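Local coordinates for CrtC domain-containing protein (Fusarium vanettenii 77-13-4, PDB 7A0Q) that probably hydrates the plant phytoalexin kievitone and is built from two lipocalin-like domains, at residues 78-90 against 100-112. Residues are numbered along the deposited sequence; the frame is centred on the assembly and turned at random.
Sequences HYLDNPVYTYFRA and YHQYVTVGSSTPN. With NAG (2-acetamido-2-deoxy-beta-D-glucopyranose), chain D.
Phe88 and Thr105 exchange backbone hydrogen bonds, Phe88 N to Thr105 O at 2.9 Å and Thr105 N to Phe88 O at 2.8 Å, as the central of three hydrogen-bonded pairs joining 86-90 to 103-107 in an antiparallel hairpin. Thr86 pairs likewise with Gly107, and Ala90 with Tyr103. The tight side carries Phe88, Ala90 and Tyr103: the Tyr103 hydroxyl comes in the ring plane to the edge of Phe88, OH to CE2 3.3 Å, and is hydrogen-bonded to Ser140 OG, while Ala90 CB lies 4.0 Å from Tyr103 CE1. The face of Arg89 and Val104 becomes open to solvent toward Val106, whose CG1 lies 4.0 Å from Tyr85 CB. Beyond the strand, Thr110 turns its hydroxyl beside its own backbone N (chi1 -57°) and gives its proton to Asp81 OD1 at 2.6 Å, from above the carboxylate plane. Tyr79 OH lies 2.6 Å from the same Thr110 OG1, which sits at the edge of the tyrosine ring. At exposed Ser108, one water bridges its carbonyl O and Asn82 O. The Thr110 hydroxyl, bonded to Asp81, and the Thr86-Gly107 pair hold the loop bearing Ser109 next to Thr86, two of the three residues of the magnesium site.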
ATOM      1  N   HIS A  78      -6.369   3.942  -4.943  1.00 15.43           N
ATOM      2  CA  HIS A  78      -6.757   4.131  -3.549  1.00 14.95           C
ATOM      3  C   HIS A  78      -8.098   4.846  -3.463  1.00 15.35           C
ATOM      4  O   HIS A  78      -8.252   5.925  -4.043  1.00 16.26           O
ATOM      5  CB  HIS A  78      -5.688   4.944  -2.821  1.00 15.60           C
ATOM      6  CG  HIS A  78      -6.036   5.263  -1.402  1.00 15.72           C
ATOM      7  ND1 HIS A  78      -5.796   6.498  -0.842  1.00 17.71           N
ATOM      8  CD2 HIS A  78      -6.612   4.511  -0.432  1.00 15.36           C
ATOM      9  CE1 HIS A  78      -6.198   6.490   0.419  1.00 19.93           C
ATOM     10  NE2 HIS A  78      -6.706   5.299   0.690  1.00 17.62           N
ATOM     11  N   TYR A  79      -9.047   4.261  -2.729  1.00 15.23           N
ATOM     12  CA  TYR A  79     -10.316   4.911  -2.407  1.00 15.39           C
ATOM     13  C   TYR A  79     -10.406   5.119  -0.905  1.00 15.70           C
ATOM     14  O   TYR A  79     -10.159   4.189  -0.134  1.00 15.33           O
ATOM     15  CB  TYR A  79     -11.515   4.080  -2.875  1.00 15.82           C
ATOM     16  CG  TYR A  79     -12.862   4.736  -2.625  1.00 16.10           C
ATOM     17  CD1 TYR A  79     -13.496   4.639  -1.388  1.00 17.30           C
ATOM     18  CD2 TYR A  79     -13.506   5.439  -3.639  1.00 16.41           C
ATOM     19  CE1 TYR A  79     -14.742   5.232  -1.165  1.00 18.43           C
ATOM     20  CE2 TYR A  79     -14.747   6.033  -3.423  1.00 16.30           C
ATOM     21  CZ  TYR A  79     -15.351   5.931  -2.187  1.00 18.85           C
ATOM     22  OH  TYR A  79     -16.584   6.516  -1.990  1.00 18.64           O
ATOM     23  N   LEU A  80     -10.784   6.326  -0.491  1.00 16.23           N
ATOM     24  CA  LEU A  80     -10.948   6.641   0.923  1.00 15.33           C
ATOM     25  C   LEU A  80     -12.361   7.150   1.169  1.00 19.00           C
ATOM     26  O   LEU A  80     -12.815   8.086   0.501  1.00 18.98           O
ATOM     27  CB  LEU A  80      -9.924   7.689   1.378  1.00 17.52           C
ATOM     28  CG  LEU A  80     -10.030   8.043   2.867  1.00 17.88           C
ATOM     29  CD1 LEU A  80      -9.600   6.872   3.736  1.00 20.72           C
ATOM     30  CD2 LEU A  80      -9.209   9.276   3.208  1.00 23.11           C
ATOM     31  N   ASP A  81     -13.052   6.536   2.127  1.00 17.35           N
ATOM     32  CA  ASP A  81     -14.302   7.084   2.633  1.00 19.38           C
ATOM     33  C   ASP A  81     -14.018   7.903   3.885  1.00 24.41           C
ATOM     34  O   ASP A  81     -13.298   7.448   4.776  1.00 23.75           O
ATOM     35  CB  ASP A  81     -15.323   5.996   2.951  1.00 18.90           C
ATOM     36  CG  ASP A  81     -16.605   6.584   3.506  1.00 24.36           C
ATOM     37  OD1 ASP A  81     -17.318   7.253   2.728  1.00 23.11           O
ATOM     38  OD2 ASP A  81     -16.873   6.422   4.717  1.00 27.43           O
ATOM     39  N   ASN A  82     -14.590   9.102   3.948  1.00 21.76           N
ATOM     40  CA  ASN A  82     -14.375  10.035   5.048  1.00 27.32           C
ATOM     41  C   ASN A  82     -15.682  10.775   5.288  1.00 26.70           C
ATOM     42  O   ASN A  82     -16.478  10.926   4.354  1.00 29.56           O
ATOM     43  CB  ASN A  82     -13.229  11.007   4.708  1.00 31.72           C
ATOM     44  CG  ASN A  82     -13.048  12.104   5.734  1.00 36.18           C
ATOM     45  OD1 ASN A  82     -13.705  13.144   5.671  1.00 42.39           O
ATOM     46  ND2 ASN A  82     -12.146  11.883   6.678  1.00 34.34           N
ATOM     47  N   PRO A  83     -15.956  11.213   6.522  1.00 33.42           N
ATOM     48  CA  PRO A  83     -17.241  11.890   6.776  1.00 32.36           C
ATOM     49  C   PRO A  83     -17.439  13.167   5.974  1.00 29.76           C
ATOM     50  O   PRO A  83     -18.587  13.527   5.676  1.00 36.62           O
ATOM     51  CB  PRO A  83     -17.187  12.171   8.284  1.00 33.21           C
ATOM     52  CG  PRO A  83     -16.298  11.110   8.822  1.00 39.32           C
ATOM     53  CD  PRO A  83     -15.245  10.899   7.773  1.00 30.09           C
ATOM     54  N   VAL A  84     -16.365  13.857   5.603  1.00 29.91           N
ATOM     55  CA  VAL A  84     -16.483  15.123   4.884  1.00 32.19           C
ATOM     56  C   VAL A  84     -16.568  14.910   3.378  1.00 35.65           C
ATOM     57  O   VAL A  84     -17.305  15.615   2.687  1.00 32.03           O
ATOM     58  CB  VAL A  84     -15.303  16.041   5.256  1.00 31.56           C
ATOM     59  CG1 VAL A  84     -15.453  17.406   4.591  1.00 35.27           C
ATOM     60  CG2 VAL A  84     -15.203  16.176   6.771  1.00 37.53           C
ATOM     61  N   TYR A  85     -15.814  13.951   2.849  1.00 26.78           N
ATOM     62  CA  TYR A  85     -15.773  13.708   1.415  1.00 25.33           C
ATOM     63  C   TYR A  85     -15.241  12.301   1.198  1.00 24.91           C
ATOM     64  O   TYR A  85     -14.764  11.647   2.125  1.00 26.62           O
ATOM     65  CB  TYR A  85     -14.899  14.742   0.686  1.00 24.58           C
ATOM     66  CG  TYR A  85     -13.510  14.936   1.280  1.00 27.27           C
ATOM     67  CD1 TYR A  85     -12.563  13.916   1.248  1.00 27.46           C
ATOM     68  CD2 TYR A  85     -13.142  16.144   1.863  1.00 30.78           C
ATOM     69  CE1 TYR A  85     -11.297  14.088   1.780  1.00 25.37           C
ATOM     70  CE2 TYR A  85     -11.878  16.325   2.405  1.00 28.75           C
ATOM     71  CZ  TYR A  85     -10.961  15.291   2.366  1.00 25.89           C
ATOM     72  OH  TYR A  85      -9.702  15.456   2.900  1.00 29.28           O
ATOM     73  N   THR A  86     -15.331  11.843  -0.043  1.00 21.55           N
ATOM     74  CA  THR A  86     -14.630  10.648  -0.477  1.00 21.60           C
ATOM     75  C   THR A  86     -13.593  11.058  -1.505  1.00 20.33           C
ATOM     76  O   THR A  86     -13.636  12.159  -2.053  1.00 19.52           O
ATOM     77  CB  THR A  86     -15.586   9.628  -1.103  1.00 19.46           C
ATOM     78  OG1 THR A  86     -16.074  10.162  -2.341  1.00 23.01           O
ATOM     79  CG2 THR A  86     -16.756   9.348  -0.195  1.00 24.45           C
ATOM     80  N   TYR A  87     -12.669  10.151  -1.805  1.00 18.86           N
ATOM     81  CA  TYR A  87     -11.838  10.388  -2.970  1.00 17.55           C
ATOM     82  C   TYR A  87     -11.324   9.074  -3.521  1.00 18.50           C
ATOM     83  O   TYR A  87     -11.288   8.049  -2.836  1.00 17.10           O
ATOM     84  CB  TYR A  87     -10.672  11.349  -2.692  1.00 16.85           C
ATOM     85  CG  TYR A  87      -9.610  10.943  -1.685  1.00 17.47           C
ATOM     86  CD1 TYR A  87      -8.709   9.912  -1.942  1.00 17.56           C
ATOM     87  CD2 TYR A  87      -9.448  11.666  -0.514  1.00 16.10           C
ATOM     88  CE1 TYR A  87      -7.710   9.587  -1.022  1.00 17.31           C
ATOM     89  CE2 TYR A  87      -8.443  11.351   0.404  1.00 17.15           C
ATOM     90  CZ  TYR A  87      -7.583  10.308   0.145  1.00 20.85           C
ATOM     91  OH  TYR A  87      -6.585   9.990   1.043  1.00 19.05           O
ATOM     92  N   PHE A  88     -10.990   9.118  -4.802  1.00 17.48           N
ATOM     93  CA  PHE A  88     -10.197   8.092  -5.451  1.00 15.23           C
ATOM     94  C   PHE A  88      -8.950   8.757  -5.997  1.00 18.32           C
ATOM     95  O   PHE A  88      -9.020   9.855  -6.561  1.00 20.44           O
ATOM     96  CB  PHE A  88     -10.973   7.413  -6.589  1.00 16.00           C
ATOM     97  CG  PHE A  88     -10.217   6.288  -7.261  1.00 17.07           C
ATOM     98  CD1 PHE A  88     -10.183   5.013  -6.696  1.00 18.20           C
ATOM     99  CD2 PHE A  88      -9.551   6.504  -8.465  1.00 18.06           C
ATOM    100  CE1 PHE A  88      -9.489   3.973  -7.328  1.00 19.68           C
ATOM    101  CE2 PHE A  88      -8.858   5.475  -9.102  1.00 20.75           C
ATOM    102  CZ  PHE A  88      -8.828   4.201  -8.531  1.00 18.22           C
ATOM    103  N   ARG A  89      -7.809   8.098  -5.827  1.00 14.59           N
ATOM    104  CA  ARG A  89      -6.562   8.606  -6.371  1.00 15.79           C
ATOM    105  C   ARG A  89      -5.753   7.445  -6.935  1.00 15.75           C
ATOM    106  O   ARG A  89      -5.917   6.289  -6.526  1.00 15.48           O
ATOM    107  CB  ARG A  89      -5.764   9.407  -5.317  1.00 16.90           C
ATOM    108  CG  ARG A  89      -5.419   8.635  -4.052  1.00 16.86           C
ATOM    109  CD  ARG A  89      -4.842   9.581  -3.008  1.00 18.40           C
ATOM    110  NE  ARG A  89      -4.424   8.871  -1.804  1.00 18.79           N
ATOM    111  CZ  ARG A  89      -3.865   9.459  -0.748  1.00 18.60           C
ATOM    112  NH1 ARG A  89      -3.667  10.779  -0.750  1.00 18.28           N
ATOM    113  NH2 ARG A  89      -3.505   8.735   0.306  1.00 17.26           N
ATOM    114  N   ALA A  90      -4.918   7.749  -7.921  1.00 17.28           N
ATOM    115  CA  ALA A  90      -4.207   6.693  -8.635  1.00 17.01           C
ATOM    116  C   ALA A  90      -2.972   7.282  -9.288  1.00 19.17           C
ATOM    117  O   ALA A  90      -2.920   8.479  -9.585  1.00 18.53           O
ATOM    118  CB  ALA A  90      -5.096   6.031  -9.699  1.00 17.19           C
ATOM    119  N   TYR A 100       5.871   9.552 -14.723  1.00 25.27           N
ATOM    120  CA  TYR A 100       4.948   9.401 -13.606  1.00 21.75           C
ATOM    121  C   TYR A 100       3.717  10.262 -13.839  1.00 24.33           C
ATOM    122  O   TYR A 100       3.838  11.428 -14.223  1.00 25.13           O
ATOM    123  CB  TYR A 100       5.649   9.788 -12.300  1.00 25.00           C
ATOM    124  CG  TYR A 100       4.773   9.863 -11.064  1.00 22.66           C
ATOM    125  CD1 TYR A 100       4.402   8.711 -10.377  1.00 22.99           C
ATOM    126  CD2 TYR A 100       4.357  11.093 -10.555  1.00 22.68           C
ATOM    127  CE1 TYR A 100       3.626   8.781  -9.229  1.00 20.07           C
ATOM    128  CE2 TYR A 100       3.576  11.173  -9.404  1.00 22.98           C
ATOM    129  CZ  TYR A 100       3.209  10.013  -8.749  1.00 21.95           C
ATOM    130  OH  TYR A 100       2.429  10.081  -7.611  1.00 20.63           O
ATOM    131  N   HIS A 101       2.538   9.684 -13.613  1.00 22.10           N
ATOM    132  CA  HIS A 101       1.278  10.404 -13.719  1.00 20.78           C
ATOM    133  C   HIS A 101       0.419  10.078 -12.511  1.00 22.87           C
ATOM    134  O   HIS A 101       0.429   8.942 -12.031  1.00 20.87           O
ATOM    135  CB  HIS A 101       0.537  10.036 -15.000  1.00 23.16           C
ATOM    136  CG  HIS A 101       1.290  10.399 -16.241  1.00 28.39           C
ATOM    137  ND1 HIS A 101       1.282  11.672 -16.767  1.00 29.83           N
ATOM    138  CD2 HIS A 101       2.106   9.666 -17.034  1.00 28.07           C
ATOM    139  CE1 HIS A 101       2.046  11.704 -17.844  1.00 28.76           C
ATOM    140  NE2 HIS A 101       2.560  10.501 -18.027  1.00 29.31           N
ATOM    141  N   GLN A 102      -0.325  11.072 -12.030  1.00 22.07           N
ATOM    142  CA  GLN A 102      -1.167  10.887 -10.857  1.00 18.61           C
ATOM    143  C   GLN A 102      -2.361  11.823 -10.926  1.00 20.06           C
ATOM    144  O   GLN A 102      -2.331  12.855 -11.602  1.00 21.47           O
ATOM    145  CB  GLN A 102      -0.395  11.140  -9.555  1.00 19.97           C
ATOM    146  CG  GLN A 102       0.310  12.501  -9.465  1.00 19.67           C
ATOM    147  CD  GLN A 102      -0.612  13.653  -9.095  1.00 24.06           C
ATOM    148  OE1 GLN A 102      -1.541  13.500  -8.301  1.00 22.17           O
ATOM    149  NE2 GLN A 102      -0.356  14.821  -9.681  1.00 26.68           N
ATOM    150  N   TYR A 103      -3.403  11.465 -10.182  1.00 18.46           N
ATOM    151  CA  TYR A 103      -4.516  12.377  -9.959  1.00 18.08           C
ATOM    152  C   TYR A 103      -5.245  11.984  -8.685  1.00 20.41           C
ATOM    153  O   TYR A 103      -5.110  10.861  -8.187  1.00 17.94           O
ATOM    154  CB  TYR A 103      -5.492  12.388 -11.144  1.00 20.55           C
ATOM    155  CG  TYR A 103      -6.370  11.156 -11.227  1.00 17.70           C
ATOM    156  CD1 TYR A 103      -5.912  10.002 -11.848  1.00 18.94           C
ATOM    157  CD2 TYR A 103      -7.648  11.150 -10.691  1.00 21.69           C
ATOM    158  CE1 TYR A 103      -6.705   8.879 -11.937  1.00 18.00           C
ATOM    159  CE2 TYR A 103      -8.457  10.025 -10.778  1.00 23.80           C
ATOM    160  CZ  TYR A 103      -7.975   8.893 -11.401  1.00 18.66           C
ATOM    161  OH  TYR A 103      -8.762   7.767 -11.494  1.00 20.37           O
ATOM    162  N   VAL A 104      -6.018  12.937  -8.171  1.00 19.51           N
ATOM    163  CA  VAL A 104      -6.928  12.753  -7.045  1.00 19.25           C
ATOM    164  C   VAL A 104      -8.268  13.325  -7.477  1.00 24.69           C
ATOM    165  O   VAL A 104      -8.328  14.468  -7.949  1.00 24.83           O
ATOM    166  CB  VAL A 104      -6.436  13.471  -5.771  1.00 18.83           C
ATOM    167  CG1 VAL A 104      -7.387  13.202  -4.599  1.00 18.37           C
ATOM    168  CG2 VAL A 104      -4.995  13.098  -5.418  1.00 19.62           C
ATOM    169  N   THR A 105      -9.336  12.544  -7.339  1.00 19.52           N
ATOM    170  CA  THR A 105     -10.673  13.011  -7.692  1.00 19.93           C
ATOM    171  C   THR A 105     -11.600  12.853  -6.490  1.00 25.03           C
ATOM    172  O   THR A 105     -11.610  11.808  -5.830  1.00 20.52           O
ATOM    173  CB  THR A 105     -11.206  12.288  -8.949  1.00 20.94           C
ATOM    174  OG1 THR A 105     -12.435  12.892  -9.368  1.00 25.34           O
ATOM    175  CG2 THR A 105     -11.427  10.802  -8.704  1.00 21.25           C
ATOM    176  N   VAL A 106     -12.345  13.912  -6.180  1.00 21.29           N
ATOM    177  CA  VAL A 106     -13.069  14.021  -4.919  1.00 23.00           C
ATOM    178  C   VAL A 106     -14.541  13.730  -5.160  1.00 22.92           C
ATOM    179  O   VAL A 106     -15.147  14.267  -6.098  1.00 25.06           O
ATOM    180  CB  VAL A 106     -12.865  15.410  -4.289  1.00 22.38           C
ATOM    181  CG1 VAL A 106     -13.687  15.552  -3.023  1.00 27.51           C
ATOM    182  CG2 VAL A 106     -11.397  15.618  -3.988  1.00 23.33           C
ATOM    183  N   GLY A 107     -15.105  12.847  -4.334  1.00 21.44           N
ATOM    184  CA  GLY A 107     -16.516  12.558  -4.330  1.00 23.03           C
ATOM    185  C   GLY A 107     -17.180  13.052  -3.060  1.00 19.93           C
ATOM    186  O   GLY A 107     -16.576  13.732  -2.230  1.00 22.82           O
ATOM    187  N   SER A 108     -18.454  12.700  -2.917  1.00 25.23           N
ATOM    188  CA  SER A 108     -19.214  13.157  -1.763  1.00 25.57           C
ATOM    189  C   SER A 108     -19.578  12.050  -0.788  1.00 27.95           C
ATOM    190  O   SER A 108     -19.537  12.279   0.427  1.00 30.30           O
ATOM    191  CB  SER A 108     -20.487  13.885  -2.217  1.00 31.34           C
ATOM    192  OG  SER A 108     -21.267  13.072  -3.063  1.00 35.10           O
ATOM    193  N   SER A 109     -19.902  10.844  -1.260  1.00 25.41           N
ATOM    194  CA  SER A 109     -20.358   9.799  -0.352  1.00 23.26           C
ATOM    195  C   SER A 109     -20.032   8.422  -0.916  1.00 23.64           C
ATOM    196  O   SER A 109     -19.714   8.259  -2.096  1.00 23.05           O
ATOM    197  CB  SER A 109     -21.862   9.913  -0.085  1.00 29.38           C
ATOM    198  OG  SER A 109     -22.594   9.655  -1.266  1.00 33.00           O
ATOM    199  N   THR A 110     -20.127   7.425  -0.038  1.00 22.87           N
ATOM    200  CA  THR A 110     -19.918   6.022  -0.372  1.00 21.68           C
ATOM    201  C   THR A 110     -21.222   5.270  -0.161  1.00 19.05           C
ATOM    202  O   THR A 110     -21.762   5.293   0.960  1.00 21.14           O
ATOM    203  CB  THR A 110     -18.819   5.414   0.501  1.00 19.53           C
ATOM    204  OG1 THR A 110     -17.615   6.174   0.353  1.00 21.16           O
ATOM    205  CG2 THR A 110     -18.570   3.959   0.105  1.00 20.89           C
ATOM    206  N   PRO A 111     -21.769   4.612  -1.180  1.00 18.68           N
ATOM    207  CA  PRO A 111     -22.997   3.834  -0.981  1.00 17.03           C
ATOM    208  C   PRO A 111     -22.824   2.800   0.124  1.00 19.92           C
ATOM    209  O   PRO A 111     -21.820   2.083   0.179  1.00 18.25           O
ATOM    210  CB  PRO A 111     -23.223   3.176  -2.346  1.00 20.87           C
ATOM    211  CG  PRO A 111     -22.561   4.120  -3.317  1.00 21.29           C
ATOM    212  CD  PRO A 111     -21.354   4.652  -2.594  1.00 21.56           C
ATOM    213  N   ASN A 112     -23.808   2.736   1.014  1.00 18.92           N
ATOM    214  CA  ASN A 112     -23.771   1.795   2.135  1.00 21.15           C
ATOM    215  C   ASN A 112     -24.410   0.492   1.667  1.00 19.64           C
ATOM    216  O   ASN A 112     -25.618   0.287   1.781  1.00 22.48           O
ATOM    217  CB  ASN A 112     -24.470   2.376   3.362  1.00 23.04           C
ATOM    218  CG  ASN A 112     -24.519   1.397   4.510  1.00 29.58           C
ATOM    219  OD1 ASN A 112     -23.791   0.413   4.522  1.00 24.90           O
ATOM    220  ND2 ASN A 112     -25.386   1.656   5.482  1.00 38.37           N
TER
HETATM  221  C1  NAG D 401     -25.516   0.754   6.599  1.00 44.01           C
HETATM  222  C2  NAG D 401     -25.153   1.433   7.936  1.00 48.11           C
HETATM  223  C3  NAG D 401     -25.523   0.545   9.131  1.00 47.64           C
HETATM  224  C4  NAG D 401     -26.944   0.015   9.017  1.00 46.04           C
HETATM  225  C5  NAG D 401     -27.109  -0.685   7.680  1.00 48.59           C
HETATM  226  C6  NAG D 401     -28.489  -1.264   7.466  1.00 55.64           C
HETATM  227  C7  NAG D 401     -23.241   2.983   8.001  1.00 51.12           C
HETATM  228  C8  NAG D 401     -21.745   3.096   8.027  1.00 56.67           C
HETATM  229  N2  NAG D 401     -23.732   1.740   7.968  1.00 54.07           N
HETATM  230  O3  NAG D 401     -25.393   1.307  10.325  1.00 54.51           O
HETATM  231  O4  NAG D 401     -27.213  -0.907  10.067  1.00 57.81           O
HETATM  232  O5  NAG D 401     -26.880   0.274   6.643  1.00 48.52           O
HETATM  233  O6  NAG D 401     -29.391  -0.307   6.929  1.00 64.19           O
HETATM  234  O7  NAG D 401     -23.970   3.971   8.010  1.00 60.04           O
HETATM  235  O   HOH W   1     -19.590   8.391   2.912  1.00 30.32           O
HETATM  236  O   HOH W   2     -18.774  11.061   2.932  1.00 35.87           O
HETATM  237  O   HOH W   3     -20.339  14.604   1.645  1.00 46.71           O